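Local coordinates for protein capsid (Human calicivirus NLV/Boxer/2001/US, PDB 4RDL) that forms the protruding domain of the norovirus capsid, which assembles as a dimer and binds histo-blood group antigens such as the Lewis y tetrasaccharide, at residues 118-123 against 167-172; 75-80 against 161-166; 20-25 against 290-295. All coordinates share one frame; numbering follows the deposited sequence.

Interaction 1. Residues 118-123 against 167-172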
# COMPACT_ATOMS: atom_id res chain seq x y z
N THR A 118 7.15 -12.31 -6.42
CA THR A 118 6.63 -13.34 -5.54
C THR A 118 5.14 -13.44 -5.85
O THR A 118 4.50 -12.43 -6.12
CB THR A 118 6.85 -12.96 -4.07
OG1 THR A 118 8.25 -13.05 -3.78
CG2 THR A 118 6.09 -13.90 -3.14
N PHE A 119 4.58 -14.65 -5.85
CA PHE A 119 3.17 -14.77 -6.17
C PHE A 119 2.44 -15.78 -5.30
O PHE A 119 3.05 -16.67 -4.69
CB PHE A 119 2.94 -15.07 -7.66
CG PHE A 119 3.44 -16.43 -8.10
CD1 PHE A 119 2.66 -17.57 -7.93
CD2 PHE A 119 4.68 -16.56 -8.71
CE1 PHE A 119 3.12 -18.80 -8.35
CE2 PHE A 119 5.13 -17.79 -9.14
CZ PHE A 119 4.35 -18.91 -8.96
N VAL A 120 1.12 -15.64 -5.27
CA VAL A 120 0.25 -16.59 -4.58
C VAL A 120 -0.98 -16.88 -5.43
O VAL A 120 -1.49 -16.00 -6.13
CB VAL A 120 -0.21 -16.05 -3.20
CG1 VAL A 120 0.99 -15.93 -2.24
CG2 VAL A 120 -0.94 -14.71 -3.34
N LYS A 121 -1.45 -18.12 -5.37
CA LYS A 121 -2.76 -18.43 -5.93
C LYS A 121 -3.82 -17.58 -5.23
O LYS A 121 -3.70 -17.31 -4.03
CB LYS A 121 -3.07 -19.92 -5.76
CG LYS A 121 -2.15 -20.82 -6.57
CD LYS A 121 -2.64 -22.27 -6.61
CE LYS A 121 -2.62 -22.90 -5.23
NZ LYS A 121 -2.97 -24.36 -5.30
N ILE A 122 -4.83 -17.14 -5.97
CA ILE A 122 -5.80 -16.20 -5.42
C ILE A 122 -7.26 -16.68 -5.51
O ILE A 122 -8.15 -16.05 -4.96
CB ILE A 122 -5.62 -14.78 -6.06
CG1 ILE A 122 -6.27 -13.68 -5.20
CG2 ILE A 122 -6.10 -14.75 -7.50
CD1 ILE A 122 -5.70 -13.60 -3.79
N ASN A 123 -7.51 -17.79 -6.19
CA ASN A 123 -8.83 -18.40 -6.18
C ASN A 123 -9.09 -19.05 -4.82
O ASN A 123 -8.31 -19.89 -4.37
CB ASN A 123 -8.92 -19.45 -7.30
CG ASN A 123 -10.33 -19.99 -7.50
OD1 ASN A 123 -11.16 -19.99 -6.60
ND2 ASN A 123 -10.60 -20.48 -8.71
N GLU A 167 -5.04 -18.96 -11.33
CA GLU A 167 -4.97 -17.51 -11.21
C GLU A 167 -4.11 -17.12 -10.01
O GLU A 167 -4.27 -17.67 -8.91
CB GLU A 167 -6.36 -16.88 -11.06
CG GLU A 167 -6.34 -15.39 -11.35
CD GLU A 167 -7.65 -14.69 -11.06
OE1 GLU A 167 -8.48 -15.25 -10.32
OE2 GLU A 167 -7.85 -13.57 -11.59
N VAL A 168 -3.19 -16.20 -10.25
CA VAL A 168 -2.29 -15.74 -9.19
C VAL A 168 -2.26 -14.22 -9.12
O VAL A 168 -2.58 -13.53 -10.09
CB VAL A 168 -0.84 -16.28 -9.40
CG1 VAL A 168 -0.82 -17.81 -9.41
CG2 VAL A 168 -0.20 -15.70 -10.67
N VAL A 169 -1.87 -13.71 -7.96
CA VAL A 169 -1.46 -12.32 -7.83
C VAL A 169 0.04 -12.28 -7.58
O VAL A 169 0.58 -13.11 -6.82
CB VAL A 169 -2.25 -11.57 -6.74
CG1 VAL A 169 -3.69 -11.38 -7.16
CG2 VAL A 169 -2.18 -12.30 -5.42
N LEU A 170 0.71 -11.37 -8.27
CA LEU A 170 2.16 -11.26 -8.20
C LEU A 170 2.54 -9.91 -7.62
O LEU A 170 1.88 -8.90 -7.88
CB LEU A 170 2.77 -11.41 -9.59
CG LEU A 170 2.39 -12.68 -10.38
CD1 LEU A 170 1.35 -12.35 -11.45
CD2 LEU A 170 3.63 -13.27 -11.01
N GLU A 171 3.62 -9.89 -6.84
CA GLU A 171 4.13 -8.65 -6.28
C GLU A 171 5.62 -8.54 -6.59
O GLU A 171 6.34 -9.53 -6.62
CB GLU A 171 3.90 -8.58 -4.78
CG GLU A 171 4.17 -7.18 -4.24
CD GLU A 171 4.36 -7.13 -2.75
OE1 GLU A 171 4.73 -6.05 -2.24
OE2 GLU A 171 4.14 -8.18 -2.08
N LEU A 172 6.07 -7.31 -6.81
CA LEU A 172 7.47 -7.06 -7.11
C LEU A 172 8.33 -7.14 -5.86
O LEU A 172 8.26 -6.28 -4.99
CB LEU A 172 7.61 -5.68 -7.77
CG LEU A 172 9.03 -5.35 -8.24
CD1 LEU A 172 9.49 -6.33 -9.31
CD2 LEU A 172 9.08 -3.92 -8.75
O HOH W 1 -7.54 -20.73 -10.35
O HOH W 2 -5.77 -19.74 -7.88
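E167 O accepts a hydrogen bond from I122 N, 3.0 Å away, with the donor tilted 29° from the carbonyl plane. A water donates to the same oxygen and accepts from N123 N, bridging the two segments just past the end of strand 113-121. The E167 side chain crosses I122, bringing OE1 to 3.7 Å from I122 CG2, while OE2 forms a salt bridge with R74. V168 meets the F119 ring obliquely: F119 CG sits between backbone N and carbonyl carbon (chi1 67°), which carries CD1 to 3.8 Å from V168 CG1. V169 and V120 form a hydrogen-bonded antiparallel pair, each N donating to the other's O. Their CG2 atoms are pressed to 3.4 Å, closer than ordinary van der Waals contact, and V169 CG1 packs on I122 CG1. L170, at a non-hydrogen-bonded position, lies alongside F119, with CG 3.7 Å from F119 CB. At E171 the backbone bonds resume, E171 N reaching T118 O at 2.8 Å. The T118, V120, V169 and E171 face turns to the second subunit, whose M31 packs on V169, T173 on V120, and whose R72 salt-bridges E171. Strand 167-177 runs between strands 113-121 and 72-80 of an antiparallel sheet.

Interaction 2. Residues 75-80 against 161-166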
# COMPACT_ATOMS: atom_id res chain seq x y z
N GLY A 75 -3.11 -12.54 -12.88
CA GLY A 75 -3.59 -13.24 -14.06
C GLY A 75 -3.43 -14.73 -13.96
O GLY A 75 -3.12 -15.28 -12.90
N ARG A 76 -3.64 -15.40 -15.09
CA ARG A 76 -3.62 -16.86 -15.13
C ARG A 76 -2.33 -17.32 -15.78
O ARG A 76 -1.97 -16.88 -16.86
CB ARG A 76 -4.82 -17.40 -15.90
CG ARG A 76 -5.08 -18.88 -15.65
CD ARG A 76 -6.45 -19.32 -16.20
NE ARG A 76 -7.53 -18.52 -15.63
CZ ARG A 76 -8.12 -18.78 -14.46
NH1 ARG A 76 -7.77 -19.84 -13.76
NH2 ARG A 76 -9.08 -17.98 -14.01
N ILE A 77 -1.62 -18.21 -15.09
CA ILE A 77 -0.37 -18.74 -15.62
C ILE A 77 -0.68 -19.76 -16.72
O ILE A 77 -1.56 -20.60 -16.58
CB ILE A 77 0.49 -19.36 -14.50
CG1 ILE A 77 1.03 -18.23 -13.61
CG2 ILE A 77 1.65 -20.17 -15.08
CD1 ILE A 77 1.79 -18.70 -12.38
N PHE A 78 0.05 -19.65 -17.83
CA PHE A 78 -0.10 -20.58 -18.94
C PHE A 78 1.22 -21.19 -19.36
O PHE A 78 2.29 -20.72 -18.97
CB PHE A 78 -0.77 -19.90 -20.14
CG PHE A 78 0.05 -18.79 -20.77
CD1 PHE A 78 1.08 -19.07 -21.66
CD2 PHE A 78 -0.26 -17.45 -20.51
CE1 PHE A 78 1.80 -18.05 -22.25
CE2 PHE A 78 0.45 -16.43 -21.10
CZ PHE A 78 1.49 -16.73 -21.97
N ASN A 79 1.14 -22.25 -20.15
CA ASN A 79 2.30 -22.89 -20.74
C ASN A 79 1.91 -23.23 -22.16
O ASN A 79 0.98 -24.01 -22.39
CB ASN A 79 2.67 -24.15 -19.96
CG ASN A 79 3.82 -24.92 -20.59
OD1 ASN A 79 4.82 -24.35 -21.00
ND2 ASN A 79 3.67 -26.23 -20.66
N ASN A 80 2.59 -22.62 -23.12
CA ASN A 80 2.28 -22.82 -24.52
C ASN A 80 3.53 -22.74 -25.37
O ASN A 80 4.35 -21.84 -25.21
CB ASN A 80 1.29 -21.77 -24.99
CG ASN A 80 0.90 -21.94 -26.45
OD1 ASN A 80 1.63 -21.53 -27.35
ND2 ASN A 80 -0.25 -22.55 -26.68
N ASP A 161 4.97 -25.53 -13.04
CA ASP A 161 3.99 -26.48 -13.55
C ASP A 161 2.73 -26.58 -12.71
O ASP A 161 1.62 -26.67 -13.25
CB ASP A 161 4.61 -27.86 -13.74
CG ASP A 161 5.46 -27.94 -14.99
OD1 ASP A 161 5.13 -27.24 -15.97
OD2 ASP A 161 6.45 -28.70 -14.99
N GLN A 162 2.89 -26.58 -11.39
CA GLN A 162 1.74 -26.77 -10.51
C GLN A 162 0.78 -25.59 -10.61
O GLN A 162 -0.36 -25.67 -10.16
CB GLN A 162 2.18 -26.96 -9.05
CG GLN A 162 2.76 -25.72 -8.39
CD GLN A 162 2.62 -25.75 -6.87
OE1 GLN A 162 1.53 -25.95 -6.34
NE2 GLN A 162 3.73 -25.56 -6.18
N PHE A 163 1.25 -24.49 -11.20
CA PHE A 163 0.45 -23.28 -11.29
C PHE A 163 -0.18 -23.04 -12.65
O PHE A 163 -0.97 -22.12 -12.82
CB PHE A 163 1.28 -22.05 -10.89
CG PHE A 163 1.81 -22.11 -9.49
CD1 PHE A 163 0.94 -21.97 -8.41
CD2 PHE A 163 3.15 -22.32 -9.24
CE1 PHE A 163 1.40 -22.03 -7.12
CE2 PHE A 163 3.63 -22.39 -7.94
CZ PHE A 163 2.76 -22.24 -6.88
N VAL A 164 0.15 -23.88 -13.62
CA VAL A 164 -0.43 -23.73 -14.95
C VAL A 164 -1.94 -23.90 -14.86
O VAL A 164 -2.44 -24.89 -14.31
CB VAL A 164 0.17 -24.71 -15.97
CG1 VAL A 164 -0.60 -24.67 -17.28
CG2 VAL A 164 1.65 -24.37 -16.20
N GLY A 165 -2.66 -22.91 -15.37
CA GLY A 165 -4.11 -22.89 -15.31
C GLY A 165 -4.67 -22.19 -14.09
O GLY A 165 -5.88 -22.00 -13.99
N LYS A 166 -3.79 -21.78 -13.17
CA LYS A 166 -4.23 -21.16 -11.92
C LYS A 166 -4.10 -19.64 -11.97
O LYS A 166 -3.16 -19.11 -12.56
CB LYS A 166 -3.41 -21.67 -10.74
CG LYS A 166 -3.27 -23.17 -10.64
CD LYS A 166 -4.58 -23.85 -10.36
CE LYS A 166 -4.35 -25.32 -9.99
NZ LYS A 166 -5.61 -26.10 -9.96
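The guanidinium of R76 meets the carbonyl O of G165 at its edge, with the oxygen in the guanidinium plane and 2.9 Å from NH1. Seen from the carbonyl the approach is oblique, the donor standing 34° off the carbonyl plane. The extended chi1 and chi2 lay CD 3.5 Å from G165 O, and the bend at chi3 (-56°) then swings the guanidinium so that NH1 meets the same oxygen. The other flat group, the F163 ring, carries Q162 CG over one face, offset toward the rim, and meets I77 CD1 obliquely. I77 and F163 run side by side, pointing the same way, with I77 CD1 3.7 Å from F163 CB. Beyond them, N79 CB touches V164 CG2 at 3.9 Å.

Residues F163 to K166 form a type II beta turn, closed by K166 N to F163 O at 2.9 Å, that leads into strand 167-177, and glycine at its third position takes the positive phi this turn requires. The turn's backbone hydrogen bonds to strand 72-80 all go to I77: G165 N donates to I77 O at 2.8 Å, and I77 N to K166 O at 3.1 Å. The other edge of strand 72-80 pairs with strand 83-89, and K166 NZ turns to a salt bridge with E126. Two of the three hydrogen bonds are main chain to main chain; the arginine adds a charged donor to a neutral carbonyl, probably strengthening its polarisation.

Interaction 3. Residues 20-25 against 290-295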
# COMPACT_ATOMS: atom_id res chain seq x y z
N PRO A 20 2.88 14.18 6.91
CA PRO A 20 4.33 14.30 6.73
C PRO A 20 4.85 13.43 5.60
O PRO A 20 4.38 12.31 5.39
CB PRO A 20 4.89 13.84 8.08
CG PRO A 20 3.80 14.14 9.05
CD PRO A 20 2.52 13.85 8.30
N MET A 21 5.84 13.94 4.88
CA MET A 21 6.34 13.27 3.69
C MET A 21 6.77 11.83 3.97
O MET A 21 6.49 10.92 3.17
CB MET A 21 7.51 14.05 3.08
CG MET A 21 7.96 13.49 1.74
SD MET A 21 9.36 14.36 1.01
CE MET A 21 10.66 13.90 2.17
N ASN A 22 7.43 11.63 5.11
CA ASN A 22 7.98 10.32 5.45
C ASN A 22 6.97 9.30 5.97
O ASN A 22 7.35 8.17 6.31
CB ASN A 22 9.18 10.43 6.39
CG ASN A 22 8.80 10.92 7.78
OD1 ASN A 22 7.85 11.69 7.96
ND2 ASN A 22 9.56 10.48 8.77
N LEU A 23 5.69 9.69 5.98
CA LEU A 23 4.60 8.75 6.27
C LEU A 23 3.87 8.33 5.00
O LEU A 23 2.98 7.48 5.04
CB LEU A 23 3.60 9.34 7.26
CG LEU A 23 4.15 9.69 8.65
CD1 LEU A 23 3.03 10.10 9.59
CD2 LEU A 23 4.93 8.53 9.21
N MET A 24 4.22 8.94 3.86
CA MET A 24 3.56 8.61 2.60
C MET A 24 4.37 7.60 1.80
O MET A 24 5.56 7.42 2.04
CB MET A 24 3.28 9.87 1.78
CG MET A 24 2.18 10.72 2.40
SD MET A 24 1.75 12.19 1.46
CE MET A 24 3.23 13.17 1.75
N SER A 25 3.70 6.93 0.86
CA SER A 25 4.34 5.92 0.03
C SER A 25 4.88 6.46 -1.29
O SER A 25 4.33 7.39 -1.88
CB SER A 25 3.32 4.82 -0.29
OG SER A 25 3.91 3.77 -1.06
N LEU A 290 17.29 19.54 3.92
CA LEU A 290 15.92 19.58 4.41
C LEU A 290 15.63 18.31 5.19
O LEU A 290 16.15 17.25 4.85
CB LEU A 290 14.92 19.67 3.26
CG LEU A 290 14.88 20.94 2.41
CD1 LEU A 290 14.08 20.69 1.15
CD2 LEU A 290 14.31 22.10 3.21
N PRO A 291 14.80 18.41 6.23
CA PRO A 291 14.35 17.22 6.95
C PRO A 291 13.35 16.45 6.08
O PRO A 291 12.82 17.01 5.11
CB PRO A 291 13.66 17.81 8.18
CG PRO A 291 13.11 19.11 7.69
CD PRO A 291 14.17 19.64 6.75
N ILE A 292 13.10 15.19 6.41
CA ILE A 292 12.21 14.36 5.60
C ILE A 292 10.80 14.25 6.20
O ILE A 292 9.94 13.57 5.64
CB ILE A 292 12.76 12.93 5.39
CG1 ILE A 292 12.83 12.18 6.72
CG2 ILE A 292 14.12 13.00 4.71
CD1 ILE A 292 13.13 10.71 6.55
N ASN A 293 10.58 14.92 7.32
CA ASN A 293 9.30 14.83 8.03
C ASN A 293 8.46 16.10 7.95
O ASN A 293 7.57 16.32 8.77
CB ASN A 293 9.51 14.41 9.49
CG ASN A 293 10.23 15.46 10.30
OD1 ASN A 293 10.85 16.37 9.74
ND2 ASN A 293 10.15 15.36 11.62
N GLY A 294 8.73 16.93 6.95
CA GLY A 294 7.94 18.13 6.73
C GLY A 294 6.60 17.81 6.09
O GLY A 294 6.35 16.69 5.63
N VAL A 295 5.74 18.82 6.04
CA VAL A 295 4.39 18.70 5.51
C VAL A 295 4.24 19.70 4.37
O VAL A 295 4.56 20.87 4.54
CB VAL A 295 3.34 19.00 6.60
CG1 VAL A 295 1.95 19.02 6.01
CG2 VAL A 295 3.43 17.97 7.73
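M21 reaches across to the I292-G294 bend with both its backbone and its side chain. From CB, the first atom out, I292 O lies 3.6 Å away, and G294 O is only slightly farther. Chi1 (-173°) sends CG away from the backbone N, and an anti chi2 keeps SD extended; CG and SD pass the other segment without close approach. The bend comes at chi3, 68°, turning the methyl CE back onto I292, where it sits 3.6 Å from I292 O and 4.0 Å from I292 CB. The methionine therefore touches the same carbonyl oxygen at the beginning and at the end of its side chain. Its backbone is held as well: M21 N donates to G294 O at 2.9 Å, almost straight in line with the carbonyl bond.

Residues 21-23 make a short 3-10 turn, in which L23 N bonds back to P20 O, and the contact sets this turn against the loop that enters strand 295-302. Bringing together segments from near the two ends of the domain is consistent with P1, which in norovirus protruding domains is built from sequence on both sides of the P2 insertion. Before M21 in sequence, P20 and V295 lie side by side, with P20 CG 4.1 Å from V295 CG2, and P20 CA makes a CA-H...O contact with G294 O at 3.3 Å. After it, N22 CB lies 3.3 Å from I292 O, and N22 OD1 rests 3.5 Å from N293 CB; the two asparagine amides are nearly perpendicular, 87° apart. Y257 OH hydrogen-bonds to both P291 O and G294 N of this loop.

Interactions 1 and 2 are neighbours in one antiparallel sheet, their centres 11 Å apart. They meet where V168 N lies 2.8 Å from G75 O, a probable hydrogen bond, and where the rings of F119 and F163 pack edge-to-face, F119 CZ being 3.6 Å from F163 CD2. The side chains of K121 and F163 are each about 10 Å from a bound fucose. Separately, the two strands paired in interaction 1 carry D114, H116, W174, S176 and N177 of a glycan pocket. Interaction 3 lies apart, its centre 31 Å from that of interaction 1 and 42 Å from that of interaction 2. Interactions 1 and 3 both touch the second subunit.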